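Local coordinates for protein quinoline 2-oxidoreductase large subunit (Pseudomonas putida, PDB 1T3Q) that probably oxidises quinoline at its 2-position, as the molybdenum-binding large subunit of a hydroxylase of the xanthine dehydrogenase family, at residues T231-A234 with M235-I239; G374-A377 with G378-R382; E383-I386 with D387-A390; I563-E566 with R567-L571; T615-P618 with G619-A622. All coordinates share one frame; numbering follows the deposited sequence.

Interaction 1. Residues T231-A234 with M235-I239; sequences TMVA and MFCAI
Met232 overlaps the ring of Phe236, one helical turn further on, the two side chains lying alongside each other and pointing the same way. Met232 CB stands 4.1 Å from Phe236 CE1, and Met232 SD lies 4.8 Å from the centroid of the Phe236 ring. This is a Met-aromatic contact in which the sulfur sits 38° off the ring normal, reached because the Met232 chain folds back at chi2 (-50°). Beneath them Phe236 N bonds almost straight to Met232 O at 2.8 Å. Around the helix, Val233 CG1 touches Cys237 SG at 4.1 Å. The regular pattern then ends: Ala238 takes a positive phi, and Ile239 N turns back onto Ala234 O at 3.0 Å. This i to i+5 bond gives that carbonyl a donor as the chain leaves helical geometry. Cut back to alanine, Phe236 would probably leave the Met232 thioether without its aromatic partner and open a gap beside it. Helix 226-237 is the crossover of a beta-alpha-beta unit between strands 216-221 and 244-247. Val233, Ala234 and Ile239 rest on Ile244 of the second strand, Val233 and Cys237 meet Leu266 and Leu270 of helix 263-275, and Phe236 touches Leu266 of that helix and Ile87 and Val88 of strand 87-89.

Interaction 2. Residues G374-A377 with G378-R382; sequences GFTA and GQIAR
Thr376 and Ile380 form the close-packed side of this helical turn. The methyl CG2 of Thr376 meets Ile380 CD1 at 4.1 Å, their side chains crossing at a slant, and Ile380 CG1 lies 3.5 Å from Thr376 O. With OG1 beside the backbone N (chi1 -53°), the Thr376 methyl is anti to it and faces the isoleucine, while OG1 bonds to Met746 O and Lys296 NZ. Pro750 and Val754 of helix 744-761 press on this pair, and Ile380 N reaches Thr376 O at 3.0 Å in a nearly straight bond. Ala377 packs on Gln298, Asn300 and Cys193, and Ala381 on Met302 and Phe191, against strands 298-306 and 185-193. These residues lie in the first turns of helix 375-393, in the first of the chain's two molybdopterin-binding regions, a few residues beyond Tyr370 and Arg371 of the molybdenum pocket, and the Phe375 side chain is about 7 Å from the dioxosulfidomolybdenum ion. The first turn is looser. Gly374 O and Gly378 N stand 4.3 Å apart, and a water fills the interval, donating to Gly374 O at 2.6 Å and accepting from Gly378 N at 2.8 Å. Further along, Gln379 is bent at chi2 (72°), which brings OE1 within 2.7 Å of Arg382 NH1. The oxygen lies at the edge of the guanidinium, in its plane, yet the donor stands well above the plane of the amide. Gln379 NE2 is taken up by Val462 O and Ser461 OG, and Arg382 NH2 by Ile344 O.

Interaction 3. Residues E383-I386 with D387-A390; sequences ETLI and DRAA
The carboxylates of Glu383 and Asp387 converge on one arginine: Arg401 of helix 397-402 forms salt bridges with both, NH2 to Glu383 OE2 and NH1 to Asp387 OD2. The two acids are also tied through the backbone, Asp387 N giving a 3.1 Å bond to Glu383 O. Glu383 is gripped further by Tyr348 OH and Val462 N. On another side of the helix Arg388 NH1 pairs with Glu769, and Arg388 N bonds to Thr384 O at 3.1 Å. The Arg388 side chain leaves the helix with CG anti to the backbone N (chi1 -171°) and bends at chi3, which lays its guanidinium beside Leu385. Leu385 CD2 covers one face of that group, 3.5 Å from Arg388 NH2 and offset toward the rim, while Thr384 CG2 lies 4.1 Å from Arg388 NH1. Leu385 in turn rests on Val187 and Phe191 of strand 185-193, and Ile386 on Leu304 and Ile400, in the second half of helix 375-393. Glu383 OE2 and Asp387 OD2 are 5.8 Å apart, so the two buried acids would be expected to repel each other, and the shared Arg401 is likely to offset this and to favour both in the ionised form.

Interaction 4. Residues I563-E566 with R567-L571; sequences IVRE and RVKQL
Glu566 and Lys569 form an i to i+3 salt bridge on helix 549-576, in the second of the two molybdopterin-binding regions. Lys569 NZ meets Glu566 OE1 at 2.8 Å on the syn side, 34° out of the carboxylate plane. Bends at chi2 of Glu566 (-62°) and chi3 of Lys569 turn the two chains across each other. The other carboxylate oxygen is served by a water, which donates to Glu566 OE2 at 2.8 Å and to Gln570 OE1 at 2.7 Å; Gln570 OE1 also bonds to a glycerol, probably from the crystallisation liquor. Underneath, Lys569 N reaches Arg565 O and Gln570 N reaches Glu566 O, both at 2.9 Å, whereas the bond from Arg567 N to Ile563 O is weak at 3.4 Å. The two arginines find their acceptors elsewhere. Arg565 bonds to Val521 O through NH2 and to Ala8 O through NH1, although its CG packs 3.9 Å from Lys569 CD. Arg567 NH2 donates to Thr623 O and NE weakly to the glycerol. The extended Arg567 chain runs alongside Ile563, whose methyl CG2 sits over the centre of the guanidinium face, 3.6 Å from Arg567 CZ.

Interaction 5. Residues T615-P618 with G619-A622; sequences THPP and GFDA
A type II beta turn from Pro617 to Phe620, in the loop between helix 602-611 and strand 625-629, folds the chain back so that His616 and Phe620 meet. The turn is closed by Phe620 N, which bonds to Pro617 O at 3.2 Å from above the carbonyl plane. Gly619 occupies the third position with a positive phi, where a side chain would run into Pro618 O. The aromatic pair is T-shaped: the edge of Phe620 points at the face of His616, with centroids 4.9 Å apart and planes at 70°. Phe620 CE1 lies over the centre of the imidazole, while Phe620 CD1 is nearest to His616 CG at 3.5 Å. Having CG anti to the backbone N (chi1 -174°) swings the phenylalanine ring back over the first limb of the turn. Ala622 CB adds a contact to His616 NE2 at 3.9 Å. With a serine at the His616 position, the edge of Phe620 is likely to lose the face it packs on, leaving a gap beside CD1 and CE1. Gln570 of helix 549-576 also touches Phe620, and Met1 of the second subunit packs on both rings, which places the turn at the interface of the two copies. Pro617 and Ala622 take opposite faces of the Phe620 ring: on Pro617's side a CH-pi contact puts CD 4.3 Å from the Phe620 ring centroid, 27° off its normal.

How the interactions relate
The five contacts fall into three separate places. Interactions 2 and 3 are consecutive stretches of helix 375-393, their centres 13 Å apart, and of these two only interaction 2 approaches the molybdenum site. Interaction 1 belongs to the same molybdopterin-binding region but sits on the opposite side of the chain's centre, about 36 Å from interaction 2 between centres. Interactions 4 and 5 belong to the second molybdopterin-binding region and touch, their centres 10 Å apart. Leu571 CD1 packs on Thr615 O at 3.1 Å, and Gln570 NE2 on Phe620 CD2 at 3.6 Å, which seats the turn on the helix. The centres of interactions 3 and 5 are about 65 Å apart.

Interaction 1. Residues T231-A234 with M235-I239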
loop_
_atom_site.group_PDB
_atom_site.type_symbol
_atom_site.label_atom_id
_atom_site.label_comp_id
_atom_site.label_asym_id
_atom_site.label_seq_id
_atom_site.Cartn_x
_atom_site.Cartn_y
_atom_site.Cartn_z
ATOM N N THR B 231 -4.612 19.751 2.603
ATOM C CA THR B 231 -4.251 21.143 2.854
ATOM C C THR B 231 -4.629 21.597 4.264
ATOM O O THR B 231 -3.864 22.321 4.908
ATOM C CB THR B 231 -4.928 22.082 1.834
ATOM O OG1 THR B 231 -4.626 21.642 0.504
ATOM C CG2 THR B 231 -4.421 23.510 2.010
ATOM N N MET B 232 -5.795 21.178 4.752
ATOM C CA MET B 232 -6.224 21.581 6.085
ATOM C C MET B 232 -5.416 20.913 7.193
ATOM O O MET B 232 -5.165 21.525 8.235
ATOM C CB MET B 232 -7.721 21.312 6.289
ATOM C CG MET B 232 -8.632 22.110 5.355
ATOM S SD MET B 232 -8.272 23.893 5.312
ATOM C CE MET B 232 -7.341 23.968 3.847
ATOM N N VAL B 233 -5.013 19.663 6.986
ATOM C CA VAL B 233 -4.201 18.989 7.993
ATOM C C VAL B 233 -2.874 19.740 8.086
ATOM O O VAL B 233 -2.356 19.986 9.181
ATOM C CB VAL B 233 -3.914 17.520 7.620
ATOM C CG1 VAL B 233 -2.848 16.943 8.550
ATOM C CG2 VAL B 233 -5.190 16.703 7.734
ATOM N N ALA B 234 -2.334 20.112 6.929
ATOM C CA ALA B 234 -1.068 20.834 6.879
ATOM C C ALA B 234 -1.161 22.141 7.664
ATOM O O ALA B 234 -0.277 22.460 8.458
ATOM C CB ALA B 234 -0.687 21.123 5.436
ATOM N N MET B 235 -2.238 22.883 7.442
ATOM C CA MET B 235 -2.431 24.164 8.110
ATOM C C MET B 235 -2.789 24.085 9.593
ATOM O O MET B 235 -2.186 24.771 10.416
ATOM C CB MET B 235 -3.496 24.978 7.373
ATOM C CG MET B 235 -3.166 25.213 5.907
ATOM S SD MET B 235 -3.881 26.739 5.267
ATOM C CE MET B 235 -5.326 26.163 4.477
ATOM N N PHE B 236 -3.758 23.245 9.937
ATOM C CA PHE B 236 -4.193 23.128 11.320
ATOM C C PHE B 236 -3.273 22.316 12.235
ATOM O O PHE B 236 -3.374 22.419 13.454
ATOM C CB PHE B 236 -5.621 22.574 11.360
ATOM C CG PHE B 236 -6.633 23.456 10.668
ATOM C CD1 PHE B 236 -7.779 22.911 10.104
ATOM C CD2 PHE B 236 -6.436 24.833 10.578
ATOM C CE1 PHE B 236 -8.717 23.721 9.455
ATOM C CE2 PHE B 236 -7.367 25.649 9.934
ATOM C CZ PHE B 236 -8.510 25.090 9.371
ATOM N N CYS B 237 -2.379 21.518 11.657
ATOM C CA CYS B 237 -1.446 20.725 12.456
ATOM C C CYS B 237 -0.021 21.222 12.251
ATOM O O CYS B 237 0.919 20.699 12.847
ATOM C CB CYS B 237 -1.517 19.244 12.074
ATOM S SG CYS B 237 -3.114 18.469 12.396
ATOM N N ALA B 238 0.132 22.230 11.398
ATOM C CA ALA B 238 1.444 22.795 11.106
ATOM C C ALA B 238 2.424 21.717 10.642
ATOM O O ALA B 238 3.516 21.567 11.194
ATOM C CB ALA B 238 1.994 23.513 12.339
ATOM N N ILE B 239 2.012 20.958 9.632
ATOM C CA ILE B 239 2.842 19.909 9.055
ATOM C C ILE B 239 3.052 20.315 7.597
ATOM O O ILE B 239 2.098 20.673 6.911
ATOM C CB ILE B 239 2.130 18.535 9.125
ATOM C CG1 ILE B 239 1.953 18.124 10.592
ATOM C CG2 ILE B 239 2.931 17.481 8.361
ATOM C CD1 ILE B 239 1.248 16.787 10.795
#

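Interaction 2. Residues G374-A377 with G378-R382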
loop_
_atom_site.group_PDB
_atom_site.type_symbol
_atom_site.label_atom_id
_atom_site.label_comp_id
_atom_site.label_asym_id
_atom_site.label_seq_id
_atom_site.Cartn_x
_atom_site.Cartn_y
_atom_site.Cartn_z
ATOM N N GLY B 374 -29.150 23.550 1.831
ATOM C CA GLY B 374 -30.215 24.473 2.179
ATOM C C GLY B 374 -31.291 24.717 1.138
ATOM O O GLY B 374 -32.308 25.350 1.442
ATOM N N PHE B 375 -31.095 24.210 -0.074
ATOM C CA PHE B 375 -32.076 24.414 -1.142
ATOM C C PHE B 375 -33.400 23.708 -0.844
ATOM O O PHE B 375 -34.470 24.182 -1.221
ATOM C CB PHE B 375 -31.528 23.894 -2.479
ATOM C CG PHE B 375 -30.148 24.396 -2.820
ATOM C CD1 PHE B 375 -29.805 25.733 -2.623
ATOM C CD2 PHE B 375 -29.205 23.539 -3.377
ATOM C CE1 PHE B 375 -28.547 26.204 -2.977
ATOM C CE2 PHE B 375 -27.940 23.998 -3.736
ATOM C CZ PHE B 375 -27.609 25.338 -3.537
ATOM N N THR B 376 -33.324 22.576 -0.153
ATOM C CA THR B 376 -34.516 21.790 0.150
ATOM C C THR B 376 -35.644 22.468 0.929
ATOM O O THR B 376 -36.802 22.402 0.518
ATOM C CB THR B 376 -34.136 20.482 0.887
ATOM O OG1 THR B 376 -33.144 19.777 0.129
ATOM C CG2 THR B 376 -35.361 19.590 1.050
ATOM N N ALA B 377 -35.322 23.119 2.046
ATOM C CA ALA B 377 -36.357 23.750 2.869
ATOM C C ALA B 377 -37.232 24.737 2.105
ATOM O O ALA B 377 -38.463 24.660 2.167
ATOM C CB ALA B 377 -35.724 24.445 4.073
ATOM N N GLY B 378 -36.597 25.661 1.394
ATOM C CA GLY B 378 -37.340 26.657 0.633
ATOM C C GLY B 378 -38.148 26.044 -0.496
ATOM O O GLY B 378 -39.224 26.531 -0.832
ATOM N N GLN B 379 -37.621 24.982 -1.094
ATOM C CA GLN B 379 -38.318 24.293 -2.176
ATOM C C GLN B 379 -39.625 23.740 -1.607
ATOM O O GLN B 379 -40.687 23.888 -2.209
ATOM C CB GLN B 379 -37.445 23.156 -2.722
ATOM C CG GLN B 379 -38.027 22.403 -3.930
ATOM C CD GLN B 379 -38.009 23.217 -5.213
ATOM O OE1 GLN B 379 -37.219 24.153 -5.362
ATOM N NE2 GLN B 379 -38.863 22.846 -6.161
ATOM N N ILE B 380 -39.545 23.102 -0.440
ATOM C CA ILE B 380 -40.732 22.558 0.214
ATOM C C ILE B 380 -41.762 23.659 0.464
ATOM O O ILE B 380 -42.929 23.536 0.100
ATOM C CB ILE B 380 -40.387 21.907 1.588
ATOM C CG1 ILE B 380 -39.630 20.595 1.375
ATOM C CG2 ILE B 380 -41.668 21.653 2.391
ATOM C CD1 ILE B 380 -39.085 19.994 2.659
ATOM N N ALA B 381 -41.314 24.739 1.095
ATOM C CA ALA B 381 -42.188 25.856 1.424
ATOM C C ALA B 381 -42.842 26.520 0.212
ATOM O O ALA B 381 -44.061 26.698 0.183
ATOM C CB ALA B 381 -41.405 26.896 2.229
ATOM N N ARG B 382 -42.041 26.875 -0.786
ATOM C CA ARG B 382 -42.576 27.543 -1.974
ATOM C C ARG B 382 -43.515 26.657 -2.789
ATOM O O ARG B 382 -44.613 27.073 -3.136
ATOM C CB ARG B 382 -41.438 28.033 -2.877
ATOM C CG ARG B 382 -41.902 28.978 -3.985
ATOM C CD ARG B 382 -40.843 29.138 -5.060
ATOM N NE ARG B 382 -40.448 27.838 -5.586
ATOM C CZ ARG B 382 -39.276 27.260 -5.354
ATOM N NH1 ARG B 382 -39.017 26.066 -5.865
ATOM N NH2 ARG B 382 -38.355 27.887 -4.633
HETATM O O HOH W 1 -34.200 27.037 0.812
#

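Interaction 3. Residues E383-I386 with D387-A390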
loop_
_atom_site.group_PDB
_atom_site.type_symbol
_atom_site.label_atom_id
_atom_site.label_comp_id
_atom_site.label_asym_id
_atom_site.label_seq_id
_atom_site.Cartn_x
_atom_site.Cartn_y
_atom_site.Cartn_z
ATOM N N GLU B 383 -43.083 25.438 -3.100
ATOM C CA GLU B 383 -43.924 24.548 -3.891
ATOM C C GLU B 383 -45.230 24.230 -3.175
ATOM O O GLU B 383 -46.274 24.097 -3.811
ATOM C CB GLU B 383 -43.170 23.262 -4.234
ATOM C CG GLU B 383 -41.934 23.483 -5.117
ATOM C CD GLU B 383 -42.268 24.135 -6.457
ATOM O OE1 GLU B 383 -41.826 25.281 -6.703
ATOM O OE2 GLU B 383 -42.975 23.500 -7.270
ATOM N N THR B 384 -45.179 24.115 -1.852
ATOM C CA THR B 384 -46.382 23.832 -1.082
ATOM C C THR B 384 -47.337 25.027 -1.133
ATOM O O THR B 384 -48.549 24.859 -1.245
ATOM C CB THR B 384 -46.038 23.497 0.391
ATOM O OG1 THR B 384 -45.341 22.244 0.439
ATOM C CG2 THR B 384 -47.303 23.390 1.234
ATOM N N LEU B 385 -46.788 26.234 -1.056
ATOM C CA LEU B 385 -47.611 27.439 -1.112
ATOM C C LEU B 385 -48.163 27.644 -2.519
ATOM O O LEU B 385 -49.284 28.117 -2.693
ATOM C CB LEU B 385 -46.794 28.662 -0.688
ATOM C CG LEU B 385 -46.421 28.717 0.796
ATOM C CD1 LEU B 385 -45.605 29.978 1.078
ATOM C CD2 LEU B 385 -47.685 28.713 1.639
ATOM N N ILE B 386 -47.373 27.284 -3.524
ATOM C CA ILE B 386 -47.808 27.417 -4.910
ATOM C C ILE B 386 -49.021 26.516 -5.156
ATOM O O ILE B 386 -49.988 26.926 -5.809
ATOM C CB ILE B 386 -46.662 27.056 -5.881
ATOM C CG1 ILE B 386 -45.602 28.164 -5.844
ATOM C CG2 ILE B 386 -47.206 26.844 -7.290
ATOM C CD1 ILE B 386 -44.394 27.914 -6.732
ATOM N N ASP B 387 -48.975 25.294 -4.630
ATOM C CA ASP B 387 -50.085 24.357 -4.778
ATOM C C ASP B 387 -51.312 24.886 -4.044
ATOM O O ASP B 387 -52.442 24.722 -4.503
ATOM C CB ASP B 387 -49.731 22.977 -4.202
ATOM C CG ASP B 387 -49.037 22.070 -5.211
ATOM O OD1 ASP B 387 -48.882 20.862 -4.911
ATOM O OD2 ASP B 387 -48.646 22.545 -6.295
ATOM N N ARG B 388 -51.086 25.507 -2.891
ATOM C CA ARG B 388 -52.176 26.054 -2.095
ATOM C C ARG B 388 -52.827 27.220 -2.831
ATOM O O ARG B 388 -54.046 27.387 -2.793
ATOM C CB ARG B 388 -51.656 26.538 -0.741
ATOM C CG ARG B 388 -52.750 26.928 0.238
ATOM C CD ARG B 388 -52.157 27.406 1.551
ATOM N NE ARG B 388 -51.314 26.385 2.171
ATOM C CZ ARG B 388 -50.496 26.613 3.192
ATOM N NH1 ARG B 388 -49.767 25.625 3.691
ATOM N NH2 ARG B 388 -50.400 27.832 3.712
ATOM N N ALA B 389 -52.006 28.029 -3.490
ATOM C CA ALA B 389 -52.507 29.172 -4.244
ATOM C C ALA B 389 -53.355 28.661 -5.400
ATOM O O ALA B 389 -54.409 29.212 -5.700
ATOM C CB ALA B 389 -51.342 30.002 -4.775
ATOM N N ALA B 390 -52.887 27.599 -6.043
ATOM C CA ALA B 390 -53.610 27.017 -7.164
ATOM C C ALA B 390 -54.992 26.561 -6.717
ATOM O O ALA B 390 -55.992 26.921 -7.335
ATOM C CB ALA B 390 -52.824 25.839 -7.748
#

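Interaction 4. Residues I563-E566 with R567-L571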
loop_
_atom_site.group_PDB
_atom_site.type_symbol
_atom_site.label_atom_id
_atom_site.label_comp_id
_atom_site.label_asym_id
_atom_site.label_seq_id
_atom_site.Cartn_x
_atom_site.Cartn_y
_atom_site.Cartn_z
ATOM N N ILE B 563 -4.920 18.573 -24.441
ATOM C CA ILE B 563 -3.514 18.915 -24.598
ATOM C C ILE B 563 -2.741 17.789 -25.266
ATOM O O ILE B 563 -1.993 18.023 -26.220
ATOM C CB ILE B 563 -2.855 19.234 -23.244
ATOM C CG1 ILE B 563 -3.501 20.486 -22.640
ATOM C CG2 ILE B 563 -1.351 19.431 -23.428
ATOM C CD1 ILE B 563 -3.067 20.767 -21.229
ATOM N N VAL B 564 -2.909 16.566 -24.774
ATOM C CA VAL B 564 -2.188 15.453 -25.367
ATOM C C VAL B 564 -2.803 15.051 -26.707
ATOM O O VAL B 564 -2.093 14.606 -27.610
ATOM C CB VAL B 564 -2.117 14.248 -24.397
ATOM C CG1 VAL B 564 -1.302 14.642 -23.175
ATOM C CG2 VAL B 564 -3.509 13.806 -23.982
ATOM N N ARG B 565 -4.113 15.227 -26.844
ATOM C CA ARG B 565 -4.787 14.909 -28.102
ATOM C C ARG B 565 -4.191 15.775 -29.213
ATOM O O ARG B 565 -3.892 15.286 -30.300
ATOM C CB ARG B 565 -6.294 15.177 -28.001
ATOM C CG ARG B 565 -7.056 14.937 -29.317
ATOM C CD ARG B 565 -8.575 15.012 -29.132
ATOM N NE ARG B 565 -9.042 16.370 -28.866
ATOM C CZ ARG B 565 -10.315 16.702 -28.679
ATOM N NH1 ARG B 565 -10.647 17.966 -28.445
ATOM N NH2 ARG B 565 -11.259 15.771 -28.720
ATOM N N GLU B 566 -4.007 17.061 -28.931
ATOM C CA GLU B 566 -3.440 17.976 -29.918
ATOM C C GLU B 566 -2.050 17.539 -30.363
ATOM O O GLU B 566 -1.715 17.645 -31.534
ATOM C CB GLU B 566 -3.387 19.405 -29.367
ATOM C CG GLU B 566 -4.750 20.067 -29.303
ATOM C CD GLU B 566 -5.375 20.210 -30.682
ATOM O OE1 GLU B 566 -6.622 20.227 -30.779
ATOM O OE2 GLU B 566 -4.611 20.310 -31.669
ATOM N N ARG B 567 -1.244 17.032 -29.435
ATOM C CA ARG B 567 0.097 16.593 -29.789
ATOM C C ARG B 567 0.034 15.363 -30.687
ATOM O O ARG B 567 0.881 15.179 -31.561
ATOM C CB ARG B 567 0.916 16.337 -28.520
ATOM C CG ARG B 567 1.232 17.641 -27.800
ATOM C CD ARG B 567 1.804 17.457 -26.402
ATOM N NE ARG B 567 1.917 18.750 -25.730
ATOM C CZ ARG B 567 2.115 18.904 -24.426
ATOM N NH1 ARG B 567 2.198 20.120 -23.906
ATOM N NH2 ARG B 567 2.223 17.843 -23.636
ATOM N N VAL B 568 -0.983 14.531 -30.486
ATOM C CA VAL B 568 -1.158 13.346 -31.314
ATOM C C VAL B 568 -1.592 13.808 -32.716
ATOM O O VAL B 568 -1.139 13.269 -33.728
ATOM C CB VAL B 568 -2.228 12.385 -30.713
ATOM C CG1 VAL B 568 -2.610 11.311 -31.733
ATOM C CG2 VAL B 568 -1.673 11.710 -29.455
ATOM N N LYS B 569 -2.451 14.823 -32.770
ATOM C CA LYS B 569 -2.926 15.353 -34.052
ATOM C C LYS B 569 -1.775 15.987 -34.836
ATOM O O LYS B 569 -1.695 15.851 -36.058
ATOM C CB LYS B 569 -4.037 16.383 -33.818
ATOM C CG LYS B 569 -5.345 15.767 -33.315
ATOM C CD LYS B 569 -6.268 16.801 -32.675
ATOM C CE LYS B 569 -6.726 17.862 -33.667
ATOM N NZ LYS B 569 -7.631 18.871 -33.033
ATOM N N GLN B 570 -0.883 16.674 -34.129
ATOM C CA GLN B 570 0.267 17.314 -34.756
ATOM C C GLN B 570 1.200 16.292 -35.384
ATOM O O GLN B 570 1.707 16.490 -36.486
ATOM C CB GLN B 570 1.046 18.134 -33.727
ATOM C CG GLN B 570 0.239 19.250 -33.112
ATOM C CD GLN B 570 0.983 19.965 -32.006
ATOM O OE1 GLN B 570 0.426 20.825 -31.332
ATOM N NE2 GLN B 570 2.246 19.614 -31.815
ATOM N N LEU B 571 1.444 15.199 -34.672
ATOM C CA LEU B 571 2.322 14.160 -35.180
ATOM C C LEU B 571 1.654 13.449 -36.351
ATOM O O LEU B 571 2.294 13.152 -37.361
ATOM C CB LEU B 571 2.644 13.148 -34.076
ATOM C CG LEU B 571 3.534 11.978 -34.491
ATOM C CD1 LEU B 571 4.841 12.518 -35.054
ATOM C CD2 LEU B 571 3.808 11.074 -33.291
HETATM O O HOH W 2 -2.103 21.387 -32.237
#

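Interaction 5. Residues T615-P618 with G619-A622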
loop_
_atom_site.group_PDB
_atom_site.type_symbol
_atom_site.label_atom_id
_atom_site.label_comp_id
_atom_site.label_asym_id
_atom_site.label_seq_id
_atom_site.Cartn_x
_atom_site.Cartn_y
_atom_site.Cartn_z
ATOM N N THR B 615 10.123 10.727 -36.682
ATOM C CA THR B 615 8.805 11.069 -37.213
ATOM C C THR B 615 8.215 12.360 -36.639
ATOM O O THR B 615 7.176 12.826 -37.101
ATOM C CB THR B 615 7.781 9.934 -36.950
ATOM O OG1 THR B 615 7.500 9.858 -35.549
ATOM C CG2 THR B 615 8.330 8.592 -37.416
ATOM N N HIS B 616 8.877 12.934 -35.641
ATOM C CA HIS B 616 8.390 14.150 -34.997
ATOM C C HIS B 616 8.572 15.413 -35.833
ATOM O O HIS B 616 9.625 15.623 -36.428
ATOM C CB HIS B 616 9.107 14.369 -33.660
ATOM C CG HIS B 616 8.909 13.262 -32.672
ATOM N ND1 HIS B 616 8.231 12.099 -32.974
ATOM C CD2 HIS B 616 9.309 13.140 -31.385
ATOM C CE1 HIS B 616 8.221 11.310 -31.913
ATOM N NE2 HIS B 616 8.869 11.919 -30.936
ATOM N N PRO B 617 7.541 16.272 -35.886
ATOM C CA PRO B 617 7.644 17.515 -36.657
ATOM C C PRO B 617 8.499 18.516 -35.869
ATOM O O PRO B 617 8.677 18.372 -34.657
ATOM C CB PRO B 617 6.189 17.960 -36.784
ATOM C CG PRO B 617 5.585 17.471 -35.498
ATOM C CD PRO B 617 6.169 16.079 -35.384
ATOM N N PRO B 618 9.044 19.541 -36.541
ATOM C CA PRO B 618 9.869 20.511 -35.809
ATOM C C PRO B 618 9.120 21.238 -34.688
ATOM O O PRO B 618 7.936 21.547 -34.819
ATOM C CB PRO B 618 10.352 21.457 -36.913
ATOM C CG PRO B 618 9.253 21.374 -37.939
ATOM C CD PRO B 618 8.940 19.901 -37.967
ATOM N N GLY B 619 9.827 21.492 -33.588
ATOM C CA GLY B 619 9.249 22.179 -32.444
ATOM C C GLY B 619 8.270 21.345 -31.634
ATOM O O GLY B 619 7.652 21.834 -30.691
ATOM N N PHE B 620 8.127 20.080 -32.011
ATOM C CA PHE B 620 7.212 19.155 -31.347
ATOM C C PHE B 620 7.551 18.916 -29.879
ATOM O O PHE B 620 8.723 18.888 -29.501
ATOM C CB PHE B 620 7.244 17.812 -32.082
ATOM C CG PHE B 620 6.237 16.805 -31.585
ATOM C CD1 PHE B 620 6.647 15.528 -31.204
ATOM C CD2 PHE B 620 4.879 17.104 -31.563
ATOM C CE1 PHE B 620 5.722 14.565 -30.818
ATOM C CE2 PHE B 620 3.944 16.146 -31.176
ATOM C CZ PHE B 620 4.369 14.871 -30.805
ATOM N N ASP B 621 6.514 18.759 -29.057
ATOM C CA ASP B 621 6.691 18.443 -27.644
ATOM C C ASP B 621 6.093 17.041 -27.515
ATOM O O ASP B 621 4.871 16.870 -27.477
ATOM C CB ASP B 621 5.944 19.435 -26.746
ATOM C CG ASP B 621 6.231 19.210 -25.264
ATOM O OD1 ASP B 621 5.840 20.062 -24.441
ATOM O OD2 ASP B 621 6.846 18.177 -24.925
ATOM N N ALA B 622 6.962 16.039 -27.468
ATOM C CA ALA B 622 6.530 14.648 -27.390
ATOM C C ALA B 622 5.886 14.212 -26.071
ATOM O O ALA B 622 5.483 13.059 -25.934
ATOM C CB ALA B 622 7.705 13.739 -27.723
#